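Local coordinates for F-BAR domain only protein 1 (PDB 5JP2) that may act in an early step of clathrin-mediated endocytosis, its mu homology domain binding a peptide of the partner protein Eps15, at residues Glu25-Tyr30 and Arg142-Leu147; Val179-Pro184 and Gly224-Ser229; Leu47-Pro52 and Val259-Ser264; Phe70-Ile75 and Ala129-Gln134. One frame throughout, in Å; residues are numbered along the deposited sequence.

How the contacts relate
All four contacts lie in the buried interior of one mu homology domain, each joining its long nine-stranded mixed sheet to an element of a four-stranded antiparallel sheet. Contacts 1 and 2 use the sheet with strands 145-154 and 223-231, contacts 3 and 4 the one with strands 69-73 and 258-261. Contact 1 is nearest the centre of the chain. All four are apolar but differ in partners: isoleucine on a loop proline in 1, aliphatic pairs in 2, a methionine in 3, a phenyl ring in 4. Contacts 3 and 4 are backbone-bonded neighbours in both sheets, contact 2 lies across the centre from them, and Glu25 OE2 with Tyr133 OH links contacts 1 and 4.

Contact 1: residues Glu25-Tyr30 and Arg142-Leu147; sequences EYINAY and RAPLLL
Ile27 and Pro144 meet in the interior of the mu homology domain, where a strand of the long mixed sheet faces the turn that leads into the first strand of a four-stranded antiparallel sheet. It is the extended CG1-CD1 arm of Ile27 that reaches this turn. CG1 stands opposite the backbone N of Ile27 (chi1 -177°), and the second torsion continues the extension (chi2 166°), which sends CD1 straight off the strand. The methyl comes up to the near carbon of the proline, with Ile27 CD1 3.7 Å from Pro144 CD, the ring carbon bonded to the backbone N. Beyond this methyl, the Ile27 side chain also packs on Val41 and Ile43 of strand 39-52. Ala143, next to the proline in the chain, touches Val41 and Tyr280. Pro144 also touches Tyr280 of strand 266-283 and Phe247 of strand 242-250, both of which belong to the same large sheet as Ile27. Backbone also takes part, since the same methyl, Ile27 CD1, lies 4.2 Å from the carbonyl oxygen Arg142 O.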
loop_
_atom_site.group_PDB
_atom_site.type_symbol
_atom_site.label_atom_id
_atom_site.label_comp_id
_atom_site.label_asym_id
_atom_site.label_seq_id
_atom_site.Cartn_x
_atom_site.Cartn_y
_atom_site.Cartn_z
ATOM N N GLU B 25 1.369 0.630 -1.887
ATOM C CA GLU B 25 1.258 1.743 -0.959
ATOM C C GLU B 25 1.287 1.263 0.482
ATOM O O GLU B 25 0.643 0.276 0.816
ATOM C CB GLU B 25 -0.012 2.549 -1.228
ATOM C CG GLU B 25 0.096 3.372 -2.465
ATOM C CD GLU B 25 -1.061 4.285 -2.678
ATOM O OE1 GLU B 25 -1.967 4.299 -1.847
ATOM O OE2 GLU B 25 -1.080 4.985 -3.698
ATOM N N TYR B 26 2.065 1.938 1.318
ATOM C CA TYR B 26 2.066 1.721 2.757
ATOM C C TYR B 26 1.497 2.937 3.475
ATOM O O TYR B 26 1.713 4.076 3.069
ATOM C CB TYR B 26 3.462 1.429 3.281
ATOM C CG TYR B 26 3.988 0.119 2.815
ATOM C CD1 TYR B 26 3.728 -1.042 3.514
ATOM C CD2 TYR B 26 4.730 0.032 1.658
ATOM C CE1 TYR B 26 4.206 -2.249 3.069
ATOM C CE2 TYR B 26 5.212 -1.158 1.211
ATOM C CZ TYR B 26 4.950 -2.297 1.913
ATOM O OH TYR B 26 5.449 -3.489 1.454
ATOM N N ILE B 27 0.755 2.698 4.547
ATOM C CA ILE B 27 0.107 3.784 5.255
ATOM C C ILE B 27 0.489 3.747 6.727
ATOM O O ILE B 27 0.384 2.709 7.388
ATOM C CB ILE B 27 -1.423 3.769 5.061
ATOM C CG1 ILE B 27 -2.043 4.970 5.774
ATOM C CG2 ILE B 27 -2.036 2.453 5.492
ATOM C CD1 ILE B 27 -3.447 5.268 5.399
ATOM N N ASN B 28 0.954 4.882 7.223
ATOM C CA ASN B 28 1.204 5.097 8.634
ATOM C C ASN B 28 0.148 6.061 9.146
ATOM O O ASN B 28 -0.238 6.996 8.452
ATOM C CB ASN B 28 2.597 5.668 8.873
ATOM C CG ASN B 28 3.688 4.653 8.673
ATOM O OD1 ASN B 28 3.461 3.459 8.744
ATOM N ND2 ASN B 28 4.893 5.128 8.492
ATOM N N ALA B 29 -0.351 5.820 10.343
ATOM C CA ALA B 29 -1.381 6.700 10.864
ATOM C C ALA B 29 -1.268 6.761 12.377
ATOM O O ALA B 29 -0.742 5.847 13.009
ATOM C CB ALA B 29 -2.780 6.239 10.449
ATOM N N TYR B 30 -1.729 7.868 12.944
ATOM C CA TYR B 30 -1.785 8.024 14.390
ATOM C C TYR B 30 -3.049 8.762 14.777
ATOM O O TYR B 30 -3.269 9.889 14.340
ATOM C CB TYR B 30 -0.556 8.761 14.917
ATOM C CG TYR B 30 -0.523 8.820 16.418
ATOM C CD1 TYR B 30 -0.647 7.670 17.169
ATOM C CD2 TYR B 30 -0.328 10.013 17.083
ATOM C CE1 TYR B 30 -0.614 7.700 18.530
ATOM C CE2 TYR B 30 -0.285 10.056 18.459
ATOM C CZ TYR B 30 -0.427 8.891 19.178
ATOM O OH TYR B 30 -0.386 8.907 20.555
ATOM N N ARG B 142 -8.608 10.559 4.950
ATOM C CA ARG B 142 -7.622 9.836 4.173
ATOM C C ARG B 142 -7.322 8.466 4.759
ATOM O O ARG B 142 -6.653 7.665 4.110
ATOM C CB ARG B 142 -6.322 10.639 4.075
ATOM C CG ARG B 142 -6.275 11.882 3.157
ATOM C CD ARG B 142 -7.595 12.580 2.872
ATOM N NE ARG B 142 -7.426 13.619 1.856
ATOM C CZ ARG B 142 -8.425 14.255 1.252
ATOM N NH1 ARG B 142 -9.685 13.965 1.545
ATOM N NH2 ARG B 142 -8.163 15.182 0.343
ATOM N N ALA B 143 -7.783 8.181 5.933
ATOM C CA ALA B 143 -7.467 6.908 6.552
ATOM C C ALA B 143 -8.595 5.927 6.328
ATOM O O ALA B 143 -9.743 6.240 6.642
ATOM C CB ALA B 143 -7.231 7.080 8.045
ATOM N N PRO B 144 -8.320 4.741 5.801
ATOM C CA PRO B 144 -9.409 3.803 5.520
ATOM C C PRO B 144 -10.101 3.277 6.760
ATOM O O PRO B 144 -11.290 2.939 6.710
ATOM C CB PRO B 144 -8.706 2.680 4.755
ATOM C CG PRO B 144 -7.313 2.775 5.136
ATOM C CD PRO B 144 -7.016 4.206 5.401
ATOM N N LEU B 145 -9.404 3.186 7.874
ATOM C CA LEU B 145 -9.966 2.630 9.089
ATOM C C LEU B 145 -9.835 3.665 10.195
ATOM O O LEU B 145 -8.726 4.076 10.541
ATOM C CB LEU B 145 -9.253 1.330 9.447
ATOM C CG LEU B 145 -9.772 0.568 10.647
ATOM C CD1 LEU B 145 -11.183 0.159 10.421
ATOM C CD2 LEU B 145 -8.909 -0.621 10.933
ATOM N N LEU B 146 -10.963 4.113 10.712
ATOM C CA LEU B 146 -10.988 5.110 11.762
ATOM C C LEU B 146 -10.909 4.419 13.106
ATOM O O LEU B 146 -11.626 3.453 13.342
ATOM C CB LEU B 146 -12.248 5.951 11.677
ATOM C CG LEU B 146 -11.951 7.307 11.076
ATOM C CD1 LEU B 146 -11.567 7.130 9.637
ATOM C CD2 LEU B 146 -13.134 8.228 11.243
ATOM N N LEU B 147 -10.021 4.905 13.969
ATOM C CA LEU B 147 -9.805 4.334 15.288
ATOM C C LEU B 147 -10.077 5.363 16.375
ATOM O O LEU B 147 -9.680 6.523 16.252
ATOM C CB LEU B 147 -8.378 3.831 15.449
ATOM C CG LEU B 147 -7.828 2.917 14.375
ATOM C CD1 LEU B 147 -6.458 2.465 14.757
ATOM C CD2 LEU B 147 -8.754 1.760 14.148
#

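Contact 2: residues Val179-Pro184 and Gly224-Ser229; sequences VQVLLP and GTLCAS
Thr225 OG1 is gripped by two oxygens, through a hydrogen bond with Asp163 OD1 and a weak one with Leu162 O, while its neighbour Leu226 turns to the other face of the strand and meets Val181. Alternate residues of strand 223-231 face opposite ways, with Thr225, Cys227 and Ser229 turned from the contact and Leu226 and Ala228 toward it. The two strands run the same way, with the CA atoms of Val181 and Leu226 9.4 Å apart. Such a gap is bridged by side chains alone. Val181 CG2 points toward Leu226 CD2 at 4.1 Å, the two reaching for each other tip to tip. On the leucine, CG sits between the backbone N and the carbonyl carbon (chi1 57°), and from there CD2 meets Val181. Two residues on, the pairing is repeated with a smaller partner: Leu183 CD2 approaches Ala228 CB to 4.5 Å, the long residue making up for the short one. Trp209, on strand 206-210 next to 179-184, packs on both Leu226 and Ala228, and Leu162 and Leu243 touch Val181. With methyl groups as the meeting atoms, cohesion rests on dispersion and the exclusion of water; between these two segments no directional bond sets the alignment, and each strand is held by the backbone bonds of its own sheet, as Val181 is to Trp209.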
loop_
_atom_site.group_PDB
_atom_site.type_symbol
_atom_site.label_atom_id
_atom_site.label_comp_id
_atom_site.label_asym_id
_atom_site.label_seq_id
_atom_site.Cartn_x
_atom_site.Cartn_y
_atom_site.Cartn_z
ATOM N N VAL B 179 -6.708 -8.597 9.126
ATOM C CA VAL B 179 -6.884 -7.546 10.112
ATOM C C VAL B 179 -6.516 -8.066 11.495
ATOM O O VAL B 179 -7.050 -9.075 11.952
ATOM C CB VAL B 179 -8.318 -7.006 10.094
ATOM C CG1 VAL B 179 -8.439 -5.830 11.050
ATOM C CG2 VAL B 179 -8.701 -6.591 8.694
ATOM N N GLN B 180 -5.600 -7.370 12.155
ATOM C CA GLN B 180 -5.149 -7.685 13.498
ATOM C C GLN B 180 -5.108 -6.418 14.341
ATOM O O GLN B 180 -4.823 -5.336 13.843
ATOM C CB GLN B 180 -3.754 -8.297 13.490
ATOM C CG GLN B 180 -3.645 -9.665 12.907
ATOM C CD GLN B 180 -2.254 -10.221 13.061
ATOM O OE1 GLN B 180 -1.356 -9.528 13.520
ATOM N NE2 GLN B 180 -2.065 -11.474 12.688
ATOM N N VAL B 181 -5.335 -6.570 15.634
ATOM C CA VAL B 181 -5.219 -5.473 16.578
ATOM C C VAL B 181 -4.289 -5.926 17.681
ATOM O O VAL B 181 -4.495 -6.986 18.272
ATOM C CB VAL B 181 -6.576 -5.045 17.158
ATOM C CG1 VAL B 181 -6.390 -3.904 18.175
ATOM C CG2 VAL B 181 -7.485 -4.621 16.053
ATOM N N LEU B 182 -3.278 -5.117 17.958
ATOM C CA LEU B 182 -2.209 -5.464 18.879
ATOM C C LEU B 182 -2.171 -4.454 20.011
ATOM O O LEU B 182 -2.065 -3.249 19.770
ATOM C CB LEU B 182 -0.869 -5.500 18.156
ATOM C CG LEU B 182 -0.836 -6.430 16.946
ATOM C CD1 LEU B 182 0.286 -6.073 16.019
ATOM C CD2 LEU B 182 -0.677 -7.829 17.426
ATOM N N LEU B 183 -2.280 -4.943 21.232
ATOM C CA LEU B 183 -2.117 -4.127 22.431
ATOM C C LEU B 183 -0.948 -4.689 23.226
ATOM O O LEU B 183 -1.048 -5.810 23.751
ATOM C CB LEU B 183 -3.394 -4.125 23.264
ATOM C CG LEU B 183 -3.333 -3.485 24.643
ATOM C CD1 LEU B 183 -3.008 -2.008 24.559
ATOM C CD2 LEU B 183 -4.642 -3.692 25.322
ATOM N N PRO B 184 0.180 -3.985 23.341
ATOM C CA PRO B 184 1.287 -4.543 24.118
ATOM C C PRO B 184 0.955 -4.533 25.598
ATOM O O PRO B 184 0.362 -3.586 26.110
ATOM C CB PRO B 184 2.456 -3.612 23.781
ATOM C CG PRO B 184 1.831 -2.362 23.429
ATOM C CD PRO B 184 0.513 -2.662 22.798
ATOM N N GLY B 224 -17.020 -1.877 14.691
ATOM C CA GLY B 224 -16.895 -2.773 15.818
ATOM C C GLY B 224 -16.237 -2.082 16.984
ATOM O O GLY B 224 -15.929 -0.896 16.942
ATOM N N THR B 225 -16.033 -2.861 18.039
ATOM C CA THR B 225 -15.442 -2.382 19.275
ATOM C C THR B 225 -14.803 -3.565 19.980
ATOM O O THR B 225 -15.181 -4.707 19.745
ATOM C CB THR B 225 -16.483 -1.723 20.170
ATOM O OG1 THR B 225 -15.853 -1.278 21.367
ATOM C CG2 THR B 225 -17.539 -2.718 20.538
ATOM N N LEU B 226 -13.790 -3.295 20.796
ATOM C CA LEU B 226 -13.153 -4.344 21.581
ATOM C C LEU B 226 -12.471 -3.710 22.786
ATOM O O LEU B 226 -12.162 -2.519 22.784
ATOM C CB LEU B 226 -12.146 -5.139 20.745
ATOM C CG LEU B 226 -10.994 -4.393 20.068
ATOM C CD1 LEU B 226 -9.817 -4.211 21.000
ATOM C CD2 LEU B 226 -10.547 -5.075 18.788
ATOM N N CYS B 227 -12.222 -4.519 23.814
ATOM C CA CYS B 227 -11.664 -3.965 25.039
ATOM C C CYS B 227 -10.975 -5.044 25.855
ATOM O O CYS B 227 -11.218 -6.239 25.687
ATOM C CB CYS B 227 -12.736 -3.308 25.890
ATOM S SG CYS B 227 -13.874 -4.489 26.476
ATOM N N ALA B 228 -10.127 -4.590 26.767
ATOM C CA ALA B 228 -9.401 -5.482 27.651
ATOM C C ALA B 228 -9.118 -4.758 28.953
ATOM O O ALA B 228 -9.047 -3.531 28.986
ATOM C CB ALA B 228 -8.095 -5.953 27.018
ATOM N N SER B 229 -8.954 -5.534 30.022
ATOM C CA SER B 229 -8.639 -5.010 31.341
ATOM C C SER B 229 -7.707 -5.974 32.048
ATOM O O SER B 229 -7.705 -7.171 31.764
ATOM C CB SER B 229 -9.886 -4.816 32.187
ATOM O OG SER B 229 -10.532 -6.059 32.349
#

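Contact 3: residues Leu47-Pro52 and Val259-Ser264; sequences LTMSFP and VELVGS
The strand that packs against the bound Eps15 peptide with one face uses the other face for this contact, in which Leu47 and Met49 of strand 39-52 meet Val259 and Leu261 of strand 258-261. A beta strand can serve two partners because successive residues alternate: Thr48 packs on an apolar side chain of the peptide, Ser50 and Pro52 on aromatic ones, while the odd-numbered Leu47 and Met49 turn inward. The closer pair is Leu47 CD1 with Val259 CG1, 4.3 Å apart, across backbones whose CA atoms at these two residues are 8.8 Å apart. The second pair is reached by a longer arm. Met49 runs out extended from its backbone (chi1 -176°), stays extended at the next bond (chi2 172°), then turns about the CG-SD bond (chi3 -72°), which brings Met49 CE within 4.5 Å of Leu261 CD2. Leu261 does not aim its CB bond at the methionine; the far end of its side chain makes the approach. Around them Val259 packs on Phe70, Ala21 and Met268, Leu261 on Tyr266 and Met268, and Leu47 on Ile23 and Leu72. On the peptide side, Ser50 OG hydrogen-bonds Asn127 OD1 and Thr48 OG1 hydrogen-bonds Asp46 OD1. The inner contact is an apolar seam of methyl groups and a flexible thioether directly behind the peptide-binding strand, and its cohesion is consistent with van der Waals contact and water exclusion alone.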
loop_
_atom_site.group_PDB
_atom_site.type_symbol
_atom_site.label_atom_id
_atom_site.label_comp_id
_atom_site.label_asym_id
_atom_site.label_seq_id
_atom_site.Cartn_x
_atom_site.Cartn_y
_atom_site.Cartn_z
ATOM N N LEU B 47 5.638 2.867 -7.727
ATOM C CA LEU B 47 5.158 2.417 -9.028
ATOM C C LEU B 47 6.230 1.600 -9.730
ATOM O O LEU B 47 7.306 2.112 -10.032
ATOM C CB LEU B 47 4.751 3.596 -9.900
ATOM C CG LEU B 47 4.301 3.277 -11.321
ATOM C CD1 LEU B 47 3.059 2.423 -11.341
ATOM C CD2 LEU B 47 4.051 4.560 -12.065
ATOM N N THR B 48 5.936 0.341 -9.985
ATOM C CA THR B 48 6.841 -0.548 -10.686
ATOM C C THR B 48 6.219 -0.930 -12.028
ATOM O O THR B 48 5.001 -1.031 -12.155
ATOM C CB THR B 48 7.136 -1.786 -9.831
ATOM O OG1 THR B 48 7.909 -1.396 -8.701
ATOM C CG2 THR B 48 7.909 -2.810 -10.583
ATOM N N MET B 49 7.050 -1.098 -13.050
ATOM C CA MET B 49 6.570 -1.596 -14.327
ATOM C C MET B 49 7.326 -2.859 -14.696
ATOM O O MET B 49 8.529 -2.961 -14.473
ATOM C CB MET B 49 6.697 -0.561 -15.426
ATOM C CG MET B 49 6.116 -1.045 -16.725
ATOM S SD MET B 49 6.016 0.193 -17.996
ATOM C CE MET B 49 4.702 1.217 -17.408
ATOM N N SER B 50 6.599 -3.831 -15.234
ATOM C CA SER B 50 7.145 -5.128 -15.596
ATOM C C SER B 50 7.150 -5.297 -17.113
ATOM O O SER B 50 6.260 -4.811 -17.810
ATOM C CB SER B 50 6.337 -6.241 -14.936
ATOM O OG SER B 50 6.982 -7.482 -15.086
ATOM N N PHE B 51 8.174 -5.979 -17.619
ATOM C CA PHE B 51 8.367 -6.195 -19.041
ATOM C C PHE B 51 8.534 -7.677 -19.341
ATOM O O PHE B 51 9.277 -8.370 -18.648
ATOM C CB PHE B 51 9.597 -5.452 -19.566
ATOM C CG PHE B 51 9.466 -3.970 -19.550
ATOM C CD1 PHE B 51 9.673 -3.253 -18.395
ATOM C CD2 PHE B 51 9.149 -3.292 -20.694
ATOM C CE1 PHE B 51 9.556 -1.899 -18.395
ATOM C CE2 PHE B 51 9.029 -1.946 -20.690
ATOM C CZ PHE B 51 9.231 -1.244 -19.536
ATOM N N PRO B 52 7.909 -8.169 -20.402
ATOM C CA PRO B 52 8.057 -9.586 -20.739
ATOM C C PRO B 52 9.440 -9.846 -21.298
ATOM O O PRO B 52 9.999 -9.020 -22.014
ATOM C CB PRO B 52 6.969 -9.816 -21.789
ATOM C CG PRO B 52 6.706 -8.489 -22.363
ATOM C CD PRO B 52 6.946 -7.485 -21.277
ATOM N N VAL B 259 -2.379 4.787 -13.135
ATOM C CA VAL B 259 -1.486 4.907 -14.280
ATOM C C VAL B 259 -2.184 4.395 -15.538
ATOM O O VAL B 259 -2.915 3.403 -15.498
ATOM C CB VAL B 259 -0.165 4.154 -14.024
ATOM C CG1 VAL B 259 -0.411 2.679 -13.857
ATOM C CG2 VAL B 259 0.822 4.426 -15.121
ATOM N N GLU B 260 -1.996 5.095 -16.648
ATOM C CA GLU B 260 -2.506 4.637 -17.927
ATOM C C GLU B 260 -1.495 4.967 -19.016
ATOM O O GLU B 260 -0.769 5.955 -18.923
ATOM C CB GLU B 260 -3.867 5.255 -18.253
ATOM C CG GLU B 260 -3.828 6.693 -18.668
ATOM C CD GLU B 260 -5.206 7.316 -18.737
ATOM O OE1 GLU B 260 -6.134 6.754 -18.128
ATOM O OE2 GLU B 260 -5.367 8.353 -19.414
ATOM N N LEU B 261 -1.432 4.117 -20.035
ATOM C CA LEU B 261 -0.484 4.313 -21.121
ATOM C C LEU B 261 -0.977 5.390 -22.068
ATOM O O LEU B 261 -2.170 5.669 -22.151
ATOM C CB LEU B 261 -0.275 3.022 -21.895
ATOM C CG LEU B 261 0.314 1.838 -21.148
ATOM C CD1 LEU B 261 0.666 0.729 -22.133
ATOM C CD2 LEU B 261 1.512 2.257 -20.360
ATOM N N VAL B 262 -0.046 6.003 -22.786
ATOM C CA VAL B 262 -0.365 7.045 -23.756
ATOM C C VAL B 262 0.102 6.541 -25.105
ATOM O O VAL B 262 1.302 6.322 -25.315
ATOM C CB VAL B 262 0.293 8.383 -23.417
ATOM C CG1 VAL B 262 -0.164 9.429 -24.389
ATOM C CG2 VAL B 262 -0.052 8.789 -22.012
ATOM N N GLY B 263 -0.834 6.340 -26.012
ATOM C CA GLY B 263 -0.527 5.750 -27.289
ATOM C C GLY B 263 -0.943 4.295 -27.341
ATOM O O GLY B 263 -1.133 3.631 -26.320
ATOM N N SER B 264 -1.110 3.806 -28.563
ATOM C CA SER B 264 -1.617 2.467 -28.803
ATOM C C SER B 264 -0.523 1.459 -29.097
ATOM O O SER B 264 -0.828 0.286 -29.291
ATOM C CB SER B 264 -2.618 2.484 -29.954
ATOM O OG SER B 264 -2.047 3.085 -31.101
#

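Contact 4: residues Phe70-Ile75 and Ala129-Gln134; sequences FRLVNI and ALLKYQ
Leu130 and Leu131, consecutive in sequence, both turn inward to touch strand 69-73, Leu130 on Phe70 and Leu131 on Leu72, because their strand carries a classic beta bulge at this point. The two leucines stand opposite the single residue Leu47 of the adjoining strand, and the backbone follows, since both Leu130 and Leu131 hydrogen-bond to Leu47 through their main chains. A regular strand would send one of two such neighbours to the opposite face; the bulge puts both leucines on the inner face. Leu130 delivers a single methyl to the phenyl ring, with Leu130 CD1 3.5 Å from Phe70 CE2 and 3.6 Å from Phe70 CZ, approaching the ring obliquely. Phe70 places that ring with CG between the backbone N and the carbonyl carbon (chi1 67°), which carries it across toward the bulge. The leucine pair is simpler: Leu72 CD1 and Leu131 CD2 meet tip to tip at 3.9 Å, Leu131 having its CG opposite the backbone N (chi1 -176°). No polar side-chain group takes part; Lys132, on the other face, forms a salt bridge to Asp46, and Arg71 one to Asp101. Within the domain, strand 69-73 is flanked by strands 99-104 and 258-261, whose Phe102, Phe104, Val259 and Leu261 touch Phe70, while Leu47 and Met49 of strand 39-52 pack beside the two leucines in the large sheet.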
loop_
_atom_site.group_PDB
_atom_site.type_symbol
_atom_site.label_atom_id
_atom_site.label_comp_id
_atom_site.label_asym_id
_atom_site.label_seq_id
_atom_site.Cartn_x
_atom_site.Cartn_y
_atom_site.Cartn_z
ATOM N N PHE B 70 3.684 6.964 -20.625
ATOM C CA PHE B 70 2.581 6.729 -19.701
ATOM C C PHE B 70 2.187 8.004 -18.969
ATOM O O PHE B 70 2.867 9.023 -19.027
ATOM C CB PHE B 70 2.900 5.616 -18.711
ATOM C CG PHE B 70 3.986 5.936 -17.733
ATOM C CD1 PHE B 70 3.695 6.575 -16.541
ATOM C CD2 PHE B 70 5.281 5.539 -17.967
ATOM C CE1 PHE B 70 4.671 6.844 -15.627
ATOM C CE2 PHE B 70 6.262 5.807 -17.052
ATOM C CZ PHE B 70 5.953 6.461 -15.874
ATOM N N ARG B 71 1.052 7.927 -18.286
ATOM C CA ARG B 71 0.427 9.059 -17.619
ATOM C C ARG B 71 0.036 8.676 -16.196
ATOM O O ARG B 71 -0.513 7.595 -15.973
ATOM C CB ARG B 71 -0.816 9.469 -18.391
ATOM C CG ARG B 71 -1.415 10.776 -18.015
ATOM C CD ARG B 71 -2.806 10.928 -18.619
ATOM N NE ARG B 71 -2.790 10.866 -20.074
ATOM C CZ ARG B 71 -2.456 11.874 -20.868
ATOM N NH1 ARG B 71 -2.084 13.042 -20.359
ATOM N NH2 ARG B 71 -2.481 11.703 -22.178
ATOM N N LEU B 72 0.290 9.562 -15.235
ATOM C CA LEU B 72 -0.298 9.422 -13.905
ATOM C C LEU B 72 -1.564 10.256 -13.797
ATOM O O LEU B 72 -1.589 11.416 -14.201
ATOM C CB LEU B 72 0.679 9.851 -12.822
ATOM C CG LEU B 72 2.086 9.282 -12.862
ATOM C CD1 LEU B 72 2.894 9.960 -11.790
ATOM C CD2 LEU B 72 2.057 7.791 -12.643
ATOM N N VAL B 73 -2.605 9.677 -13.207
ATOM C CA VAL B 73 -3.903 10.327 -13.132
ATOM C C VAL B 73 -4.415 10.291 -11.705
ATOM O O VAL B 73 -4.000 9.458 -10.898
ATOM C CB VAL B 73 -4.932 9.677 -14.073
ATOM C CG1 VAL B 73 -4.487 9.793 -15.509
ATOM C CG2 VAL B 73 -5.107 8.236 -13.709
ATOM N N ASN B 74 -5.341 11.207 -11.414
ATOM C CA ASN B 74 -5.922 11.376 -10.081
ATOM C C ASN B 74 -4.834 11.552 -9.029
ATOM O O ASN B 74 -4.853 10.927 -7.969
ATOM C CB ASN B 74 -6.849 10.214 -9.724
ATOM C CG ASN B 74 -7.697 10.503 -8.503
ATOM O OD1 ASN B 74 -7.971 11.660 -8.186
ATOM N ND2 ASN B 74 -8.106 9.455 -7.803
ATOM N N ILE B 75 -3.876 12.425 -9.326
ATOM C CA ILE B 75 -2.707 12.611 -8.486
ATOM C C ILE B 75 -2.813 13.852 -7.614
ATOM O O ILE B 75 -1.818 14.277 -7.034
ATOM C CB ILE B 75 -1.439 12.646 -9.337
ATOM C CG1 ILE B 75 -1.561 13.730 -10.395
ATOM C CG2 ILE B 75 -1.235 11.300 -9.996
ATOM C CD1 ILE B 75 -0.287 13.999 -11.099
ATOM N N ALA B 129 11.647 0.069 -11.620
ATOM C CA ALA B 129 11.092 0.991 -10.637
ATOM C C ALA B 129 10.949 2.364 -11.269
ATOM O O ALA B 129 11.938 2.979 -11.654
ATOM C CB ALA B 129 11.975 1.042 -9.395
ATOM N N LEU B 130 9.716 2.815 -11.436
ATOM C CA LEU B 130 9.468 4.106 -12.058
ATOM C C LEU B 130 9.423 5.277 -11.078
ATOM O O LEU B 130 9.888 6.369 -11.411
ATOM C CB LEU B 130 8.173 4.046 -12.856
ATOM C CG LEU B 130 8.165 2.994 -13.964
ATOM C CD1 LEU B 130 6.936 3.120 -14.833
ATOM C CD2 LEU B 130 9.403 3.129 -14.806
ATOM N N LEU B 131 8.789 5.119 -9.917
ATOM C CA LEU B 131 8.444 6.286 -9.119
ATOM C C LEU B 131 8.287 5.940 -7.648
ATOM O O LEU B 131 7.822 4.856 -7.303
ATOM C CB LEU B 131 7.158 6.898 -9.645
ATOM C CG LEU B 131 6.639 8.179 -9.039
ATOM C CD1 LEU B 131 7.232 9.350 -9.753
ATOM C CD2 LEU B 131 5.146 8.174 -9.190
ATOM N N LYS B 132 8.671 6.887 -6.787
ATOM C CA LYS B 132 8.323 6.896 -5.374
ATOM C C LYS B 132 7.496 8.143 -5.104
ATOM O O LYS B 132 7.672 9.162 -5.763
ATOM C CB LYS B 132 9.552 6.902 -4.476
ATOM C CG LYS B 132 10.572 5.869 -4.822
ATOM C CD LYS B 132 10.031 4.474 -4.754
ATOM C CE LYS B 132 11.173 3.478 -4.735
ATOM N NZ LYS B 132 10.695 2.076 -4.748
ATOM N N TYR B 133 6.581 8.069 -4.146
ATOM C CA TYR B 133 5.732 9.217 -3.882
ATOM C C TYR B 133 5.171 9.140 -2.470
ATOM O O TYR B 133 5.234 8.108 -1.809
ATOM C CB TYR B 133 4.612 9.349 -4.926
ATOM C CG TYR B 133 3.669 8.187 -5.033
ATOM C CD1 TYR B 133 3.984 7.087 -5.802
ATOM C CD2 TYR B 133 2.464 8.187 -4.364
ATOM C CE1 TYR B 133 3.126 6.022 -5.903
ATOM C CE2 TYR B 133 1.605 7.125 -4.453
ATOM C CZ TYR B 133 1.938 6.045 -5.233
ATOM O OH TYR B 133 1.084 4.981 -5.327
ATOM N N GLN B 134 4.633 10.267 -2.016
ATOM C CA GLN B 134 4.286 10.473 -0.620
ATOM C C GLN B 134 3.029 11.310 -0.534
ATOM O O GLN B 134 2.849 12.236 -1.319
ATOM C CB GLN B 134 5.424 11.183 0.105
ATOM C CG GLN B 134 5.618 10.812 1.530
ATOM C CD GLN B 134 6.831 11.484 2.105
ATOM O OE1 GLN B 134 7.294 12.496 1.582
ATOM N NE2 GLN B 134 7.367 10.923 3.179
#